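Amidohydrolase 3 domain-containing protein (Pyrococcus horikoshii, PDB 3IGH) is uncharacterised but, as a member of the amidohydrolase family, probably hydrolyses carbon-nitrogen bonds other than peptide bonds, with the help of bound metal. Local coordinates at residues Gly267-Arg272 against Trp369-Arg374; Arg272-Ser277 against His314-Lys319. All coordinates share one frame; numbering follows the deposited sequence. Where two conformers were deposited one is given.

How the contacts relate
Both contacts hang on one long loop, the connection between strand 256-264 and helix 294-305 of the amidohydrolase barrel. Along the chain, residues 267-272 run straight into 272-277, so that Arg272 belongs to both; 314-319 and then 369-374 follow, which nests contact 2 inside the loop closed by contact 1. Their centres lie about 10 Å apart. Contact 2 ties the loop to the turn that follows strand 310-315 and the start of helix 318-331, and contact 1 ties it to the short helix 371-375. A probable hydrogen bond from His314 NE2 to Gly267 O joins the two contacts beside the sulfate-binding pocket. The loop is thus anchored at two places next to what is probably the active site.

Contact 1. Residues Gly267-Arg272 against Trp369-Arg374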
loop_
_atom_site.group_PDB
_atom_site.type_symbol
_atom_site.label_atom_id
_atom_site.label_comp_id
_atom_site.label_asym_id
_atom_site.label_seq_id
_atom_site.Cartn_x
_atom_site.Cartn_y
_atom_site.Cartn_z
ATOM N N GLY A 267 27.449 -17.549 1.603
ATOM C CA GLY A 267 26.625 -18.741 1.432
ATOM C C GLY A 267 26.355 -19.389 2.773
ATOM O O GLY A 267 26.064 -18.704 3.762
ATOM N N SER A 268 26.507 -20.708 2.823
ATOM C CA SER A 268 26.160 -21.471 4.022
ATOM C C SER A 268 27.321 -22.330 4.515
ATOM O O SER A 268 28.231 -22.655 3.754
ATOM C CB SER A 268 24.939 -22.352 3.733
ATOM O OG SER A 268 25.227 -23.302 2.712
ATOM N N LEU A 269 27.273 -22.703 5.789
ATOM C CA LEU A 269 28.305 -23.564 6.373
ATOM C C LEU A 269 28.288 -24.972 5.810
ATOM O O LEU A 269 29.343 -25.575 5.664
ATOM C CB LEU A 269 28.219 -23.591 7.895
ATOM C CG LEU A 269 28.652 -22.281 8.552
ATOM C CD1 LEU A 269 28.096 -22.217 9.958
ATOM C CD2 LEU A 269 30.180 -22.089 8.525
ATOM N N GLY A 270 27.099 -25.477 5.483
ATOM C CA GLY A 270 26.949 -26.818 4.903
ATOM C C GLY A 270 27.729 -27.010 3.623
ATOM O O GLY A 270 28.466 -27.985 3.476
ATOM N N ALA A 271 27.589 -26.047 2.716
ATOM C CA ALA A 271 28.255 -26.083 1.425
ATOM C C ALA A 271 29.669 -25.500 1.484
ATOM O O ALA A 271 30.379 -25.496 0.471
ATOM C CB ALA A 271 27.411 -25.337 0.383
ATOM N N ARG A 272 30.061 -25.021 2.669
ATOM C CA ARG A 272 31.342 -24.322 2.906
ATOM C C ARG A 272 31.480 -23.039 2.071
ATOM O O ARG A 272 32.572 -22.680 1.629
ATOM C CB ARG A 272 32.573 -25.244 2.739
ATOM C CG ARG A 272 32.515 -26.533 3.575
ATOM C CD ARG A 272 33.850 -27.275 3.558
ATOM N NE ARG A 272 33.801 -28.544 4.289
ATOM C CZ ARG A 272 33.350 -29.690 3.782
ATOM N NH1 ARG A 272 32.900 -29.746 2.535
ATOM N NH2 ARG A 272 33.340 -30.786 4.530
ATOM N N TRP A 369 24.081 -30.914 11.942
ATOM C CA TRP A 369 24.877 -31.817 12.785
ATOM C C TRP A 369 26.381 -31.702 12.550
ATOM O O TRP A 369 27.172 -31.986 13.451
ATOM C CB TRP A 369 24.415 -33.271 12.630
ATOM C CG TRP A 369 24.407 -33.794 11.201
ATOM C CD1 TRP A 369 23.335 -33.848 10.350
ATOM C CD2 TRP A 369 25.526 -34.324 10.473
ATOM N NE1 TRP A 369 23.721 -34.394 9.140
ATOM C CE2 TRP A 369 25.055 -34.704 9.197
ATOM C CE3 TRP A 369 26.874 -34.541 10.788
ATOM C CZ2 TRP A 369 25.890 -35.258 8.228
ATOM C CZ3 TRP A 369 27.703 -35.096 9.825
ATOM C CH2 TRP A 369 27.209 -35.444 8.560
ATOM N N TRP A 370 26.761 -31.248 11.355
ATOM C CA TRP A 370 28.164 -31.206 10.906
ATOM C C TRP A 370 28.900 -29.927 11.302
ATOM O O TRP A 370 30.041 -29.719 10.892
ATOM C CB TRP A 370 28.213 -31.366 9.377
ATOM C CG TRP A 370 26.997 -30.786 8.722
ATOM C CD1 TRP A 370 25.948 -31.474 8.169
ATOM C CD2 TRP A 370 26.676 -29.395 8.594
ATOM N NE1 TRP A 370 24.999 -30.595 7.700
ATOM C CE2 TRP A 370 25.421 -29.314 7.946
ATOM C CE3 TRP A 370 27.328 -28.208 8.957
ATOM C CZ2 TRP A 370 24.810 -28.096 7.657
ATOM C CZ3 TRP A 370 26.715 -27.003 8.678
ATOM C CH2 TRP A 370 25.472 -26.957 8.032
ATOM N N ILE A 371 28.249 -29.071 12.086
ATOM C CA ILE A 371 28.757 -27.721 12.317
ATOM C C ILE A 371 30.124 -27.651 13.005
ATOM O O ILE A 371 30.980 -26.858 12.608
ATOM C CB ILE A 371 27.692 -26.776 12.963
ATOM C CG1 ILE A 371 28.078 -25.312 12.725
ATOM C CG2 ILE A 371 27.492 -27.061 14.462
ATOM C CD1 ILE A 371 26.910 -24.380 12.699
ATOM N N VAL A 372 30.349 -28.516 13.992
ATOM C CA VAL A 372 31.627 -28.517 14.711
ATOM C C VAL A 372 32.766 -29.021 13.813
ATOM O O VAL A 372 33.908 -28.601 13.970
ATOM C CB VAL A 372 31.560 -29.301 16.055
ATOM C CG1 VAL A 372 32.867 -29.183 16.831
ATOM C CG2 VAL A 372 30.393 -28.822 16.922
ATOM N N GLU A 373 32.456 -29.887 12.846
ATOM C CA GLU A 373 33.460 -30.283 11.851
ATOM C C GLU A 373 33.854 -29.114 10.938
ATOM O O GLU A 373 35.030 -28.950 10.611
ATOM C CB GLU A 373 32.990 -31.467 11.007
ATOM C CG GLU A 373 33.134 -32.814 11.707
ATOM C CD GLU A 373 32.110 -32.982 12.800
ATOM O OE1 GLU A 373 32.515 -33.153 13.970
ATOM O OE2 GLU A 373 30.903 -32.895 12.485
ATOM N N ARG A 374 32.866 -28.311 10.535
ATOM C CA ARG A 374 33.128 -27.122 9.703
ATOM C C ARG A 374 34.022 -26.080 10.380
ATOM O O ARG A 374 34.961 -25.566 9.759
ATOM C CB ARG A 374 31.821 -26.444 9.278
ATOM C CG ARG A 374 30.903 -27.281 8.392
ATOM C CD ARG A 374 31.520 -27.621 7.037
ATOM N NE ARG A 374 30.537 -28.265 6.158
ATOM C CZ ARG A 374 30.245 -29.566 6.177
ATOM N NH1 ARG A 374 29.330 -30.050 5.348
ATOM N NH2 ARG A 374 30.863 -30.388 7.026
#
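Trp370, at the N-cap position of helix 371-375, lays its six-membered ring against Gly270: CA of Gly270 stands over one face in a CH-pi contact, 3.8 Å from the ring centroid. Leu269 CB approaches the same ring at Trp370 CZ3. One residue on, Ile371 reaches back with CD1 to meet Leu269 CD1 at 3.7 Å. Arg374 supplies the polar grip. Its chain bends at chi2 (-64°), which turns the guanidinium back to two successive carbonyls of the loop. Arg374 NE bonds to Leu269 O at 3.0 Å from a tilted position, while Arg374 NH1 meets a lone pair of Gly270 O at 2.9 Å, nearly straight (163°) and in both the carbonyl and guanidinium planes. Over one face of this guanidinium lies that of Arg272, centres 3.9 Å apart and planes 24° from parallel; Trp370 CE3 lies over the opposite face. A methionine in place of Arg374 would probably leave the carbonyls of Leu269 and Gly270 without these donors, the Arg272 guanidinium without its stacking partner and Asp282 short of an arginine. Arg272 NH2 and Arg374 NH2, 3.5 Å apart, share Asp282 OD2 in salt bridges, so that one carboxylate probably balances much of the pair's charge.

Contact 2. Residues Arg272-Ser277 against His314-Lys319; sequences RTALLS and HAIGDK. With SO4 (sulfate ion), chain B.
The end of strand 310-315 borders the probable active-site pocket of the barrel, where His314, with Lys262, His67 and His339, bonds a sulfate probably taken from the crystallisation liquor. From there the chain leads away to helix 318-331, and the loop packs on residues 316-319 just beyond the pocket. Ala274 CB rests on Ile316 CG2 at 3.7 Å. Gly317, the N-cap residue, brings its CA within 3.2 Å of Leu275 O in a CA-H...O contact; a beta carbon here would collide with that oxygen. Leu275 O also takes a weak bond from Lys319 N. This is the strand-to-helix passage of a TIM barrel, and residues 274-277 run at 27° to residues 316-319. Asp318 OD1 accepts Ser277 N at 3.1 Å, on the syn side though out of the carboxylate plane; in one of two modelled conformers of Ser277, its OG also bonds to Asp318 OD2. Asp318 has chi1 70°, with CG between the backbone N and the carbonyl carbon, which brings the carboxylate to Ser277, and Arg344 adds a salt bridge to OD2. The extended aliphatic chain of Lys319 crosses Leu275, with Lys319 CB 3.9 Å from Leu275 CG, while a water donates to Leu276 O and weakly accepts from Lys319 NZ.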
loop_
_atom_site.group_PDB
_atom_site.type_symbol
_atom_site.label_atom_id
_atom_site.label_comp_id
_atom_site.label_asym_id
_atom_site.label_seq_id
_atom_site.Cartn_x
_atom_site.Cartn_y
_atom_site.Cartn_z
ATOM N N ARG A 272 30.061 -25.021 2.669
ATOM C CA ARG A 272 31.342 -24.322 2.906
ATOM C C ARG A 272 31.480 -23.039 2.071
ATOM O O ARG A 272 32.572 -22.680 1.629
ATOM C CB ARG A 272 32.573 -25.244 2.739
ATOM C CG ARG A 272 32.515 -26.533 3.575
ATOM C CD ARG A 272 33.850 -27.275 3.558
ATOM N NE ARG A 272 33.801 -28.544 4.289
ATOM C CZ ARG A 272 33.350 -29.690 3.782
ATOM N NH1 ARG A 272 32.900 -29.746 2.535
ATOM N NH2 ARG A 272 33.340 -30.786 4.530
ATOM N N THR A 273 30.359 -22.350 1.881
ATOM C CA THR A 273 30.333 -21.103 1.126
ATOM C C THR A 273 30.130 -19.890 2.031
ATOM O O THR A 273 30.217 -18.744 1.572
ATOM C CB THR A 273 29.282 -21.148 -0.002
ATOM O OG1 THR A 273 28.033 -21.620 0.523
ATOM C CG2 THR A 273 29.740 -22.092 -1.111
ATOM N N ALA A 274 29.893 -20.147 3.319
ATOM C CA ALA A 274 29.862 -19.101 4.327
ATOM C C ALA A 274 31.269 -18.556 4.508
ATOM O O ALA A 274 32.240 -19.322 4.523
ATOM C CB ALA A 274 29.308 -19.622 5.654
ATOM N N LEU A 275 31.377 -17.238 4.636
ATOM C CA LEU A 275 32.683 -16.569 4.605
ATOM C C LEU A 275 33.304 -16.427 5.987
ATOM O O LEU A 275 32.814 -15.676 6.830
ATOM C CB LEU A 275 32.562 -15.196 3.922
ATOM C CG LEU A 275 33.865 -14.428 3.666
ATOM C CD1 LEU A 275 34.742 -15.165 2.654
ATOM C CD2 LEU A 275 33.532 -13.027 3.170
ATOM N N LEU A 276 34.409 -17.136 6.194
ATOM C CA LEU A 276 35.089 -17.198 7.485
ATOM C C LEU A 276 36.377 -16.359 7.477
ATOM O O LEU A 276 36.924 -16.096 6.409
ATOM C CB LEU A 276 35.440 -18.662 7.808
ATOM C CG LEU A 276 34.357 -19.746 7.708
ATOM C CD1 LEU A 276 34.861 -21.094 8.216
ATOM C CD2 LEU A 276 33.125 -19.332 8.480
ATOM N N SER A 277 36.853 -15.953 8.655
ATOM C CA SER A 277 38.117 -15.215 8.752
ATOM C C SER A 277 39.355 -16.128 8.703
ATOM O O SER A 277 40.472 -15.655 8.474
ATOM C CB SER A 277 38.141 -14.316 9.992
ATOM O OG SER A 277 37.802 -15.035 11.162
ATOM N N HIS A 314 21.788 -11.258 4.853
ATOM C CA HIS A 314 22.237 -12.612 5.198
ATOM C C HIS A 314 23.738 -12.579 5.489
ATOM O O HIS A 314 24.530 -12.159 4.638
ATOM C CB HIS A 314 21.921 -13.516 3.999
ATOM C CG HIS A 314 22.590 -14.863 4.008
ATOM N ND1 HIS A 314 21.872 -16.040 3.961
ATOM C CD2 HIS A 314 23.898 -15.222 3.973
ATOM C CE1 HIS A 314 22.706 -17.063 3.931
ATOM N NE2 HIS A 314 23.942 -16.596 3.950
ATOM N N ALA A 315 24.120 -13.028 6.682
ATOM C CA ALA A 315 25.533 -13.239 7.033
ATOM C C ALA A 315 25.659 -14.456 7.944
ATOM O O ALA A 315 25.241 -14.419 9.092
ATOM C CB ALA A 315 26.115 -12.005 7.717
ATOM N N ILE A 316 26.238 -15.532 7.421
ATOM C CA ILE A 316 26.410 -16.762 8.196
ATOM C C ILE A 316 27.827 -16.808 8.799
ATOM O O ILE A 316 27.987 -16.932 10.012
ATOM C CB ILE A 316 26.027 -18.009 7.341
ATOM C CG1 ILE A 316 24.508 -18.020 7.141
ATOM C CG2 ILE A 316 26.452 -19.318 8.019
ATOM C CD1 ILE A 316 23.950 -19.214 6.373
ATOM N N GLY A 317 28.845 -16.669 7.957
ATOM C CA GLY A 317 30.235 -16.700 8.422
ATOM C C GLY A 317 30.612 -15.461 9.209
ATOM O O GLY A 317 29.947 -14.420 9.107
ATOM N N ASP A 318 31.675 -15.561 10.004
ATOM C CA ASP A 318 32.075 -14.438 10.849
ATOM C C ASP A 318 32.680 -13.281 10.046
ATOM O O ASP A 318 32.517 -12.119 10.421
ATOM C CB ASP A 318 33.019 -14.884 11.971
ATOM C CG ASP A 318 34.385 -15.290 11.464
ATOM O OD1 ASP A 318 34.494 -16.263 10.681
ATOM O OD2 ASP A 318 35.356 -14.616 11.848
ATOM N N LYS A 319 33.354 -13.591 8.942
ATOM C CA LYS A 319 33.869 -12.525 8.068
ATOM C C LYS A 319 32.731 -11.856 7.294
ATOM O O LYS A 319 32.755 -10.650 7.074
ATOM C CB LYS A 319 34.940 -13.038 7.106
ATOM C CG LYS A 319 35.670 -11.927 6.360
ATOM C CD LYS A 319 36.806 -12.472 5.504
ATOM C CE LYS A 319 37.821 -11.368 5.226
ATOM N NZ LYS A 319 39.032 -11.887 4.529
HETATM S S SO4 B . 18.474 -17.222 3.439
HETATM O O1 SO4 B . 17.088 -16.951 3.113
HETATM O O2 SO4 B . 18.534 -18.360 4.342
HETATM O O3 SO4 B . 19.191 -17.572 2.220
HETATM O O4 SO4 B . 19.057 -16.046 4.096
HETATM O O HOH W 1 39.099 -15.194 5.188
#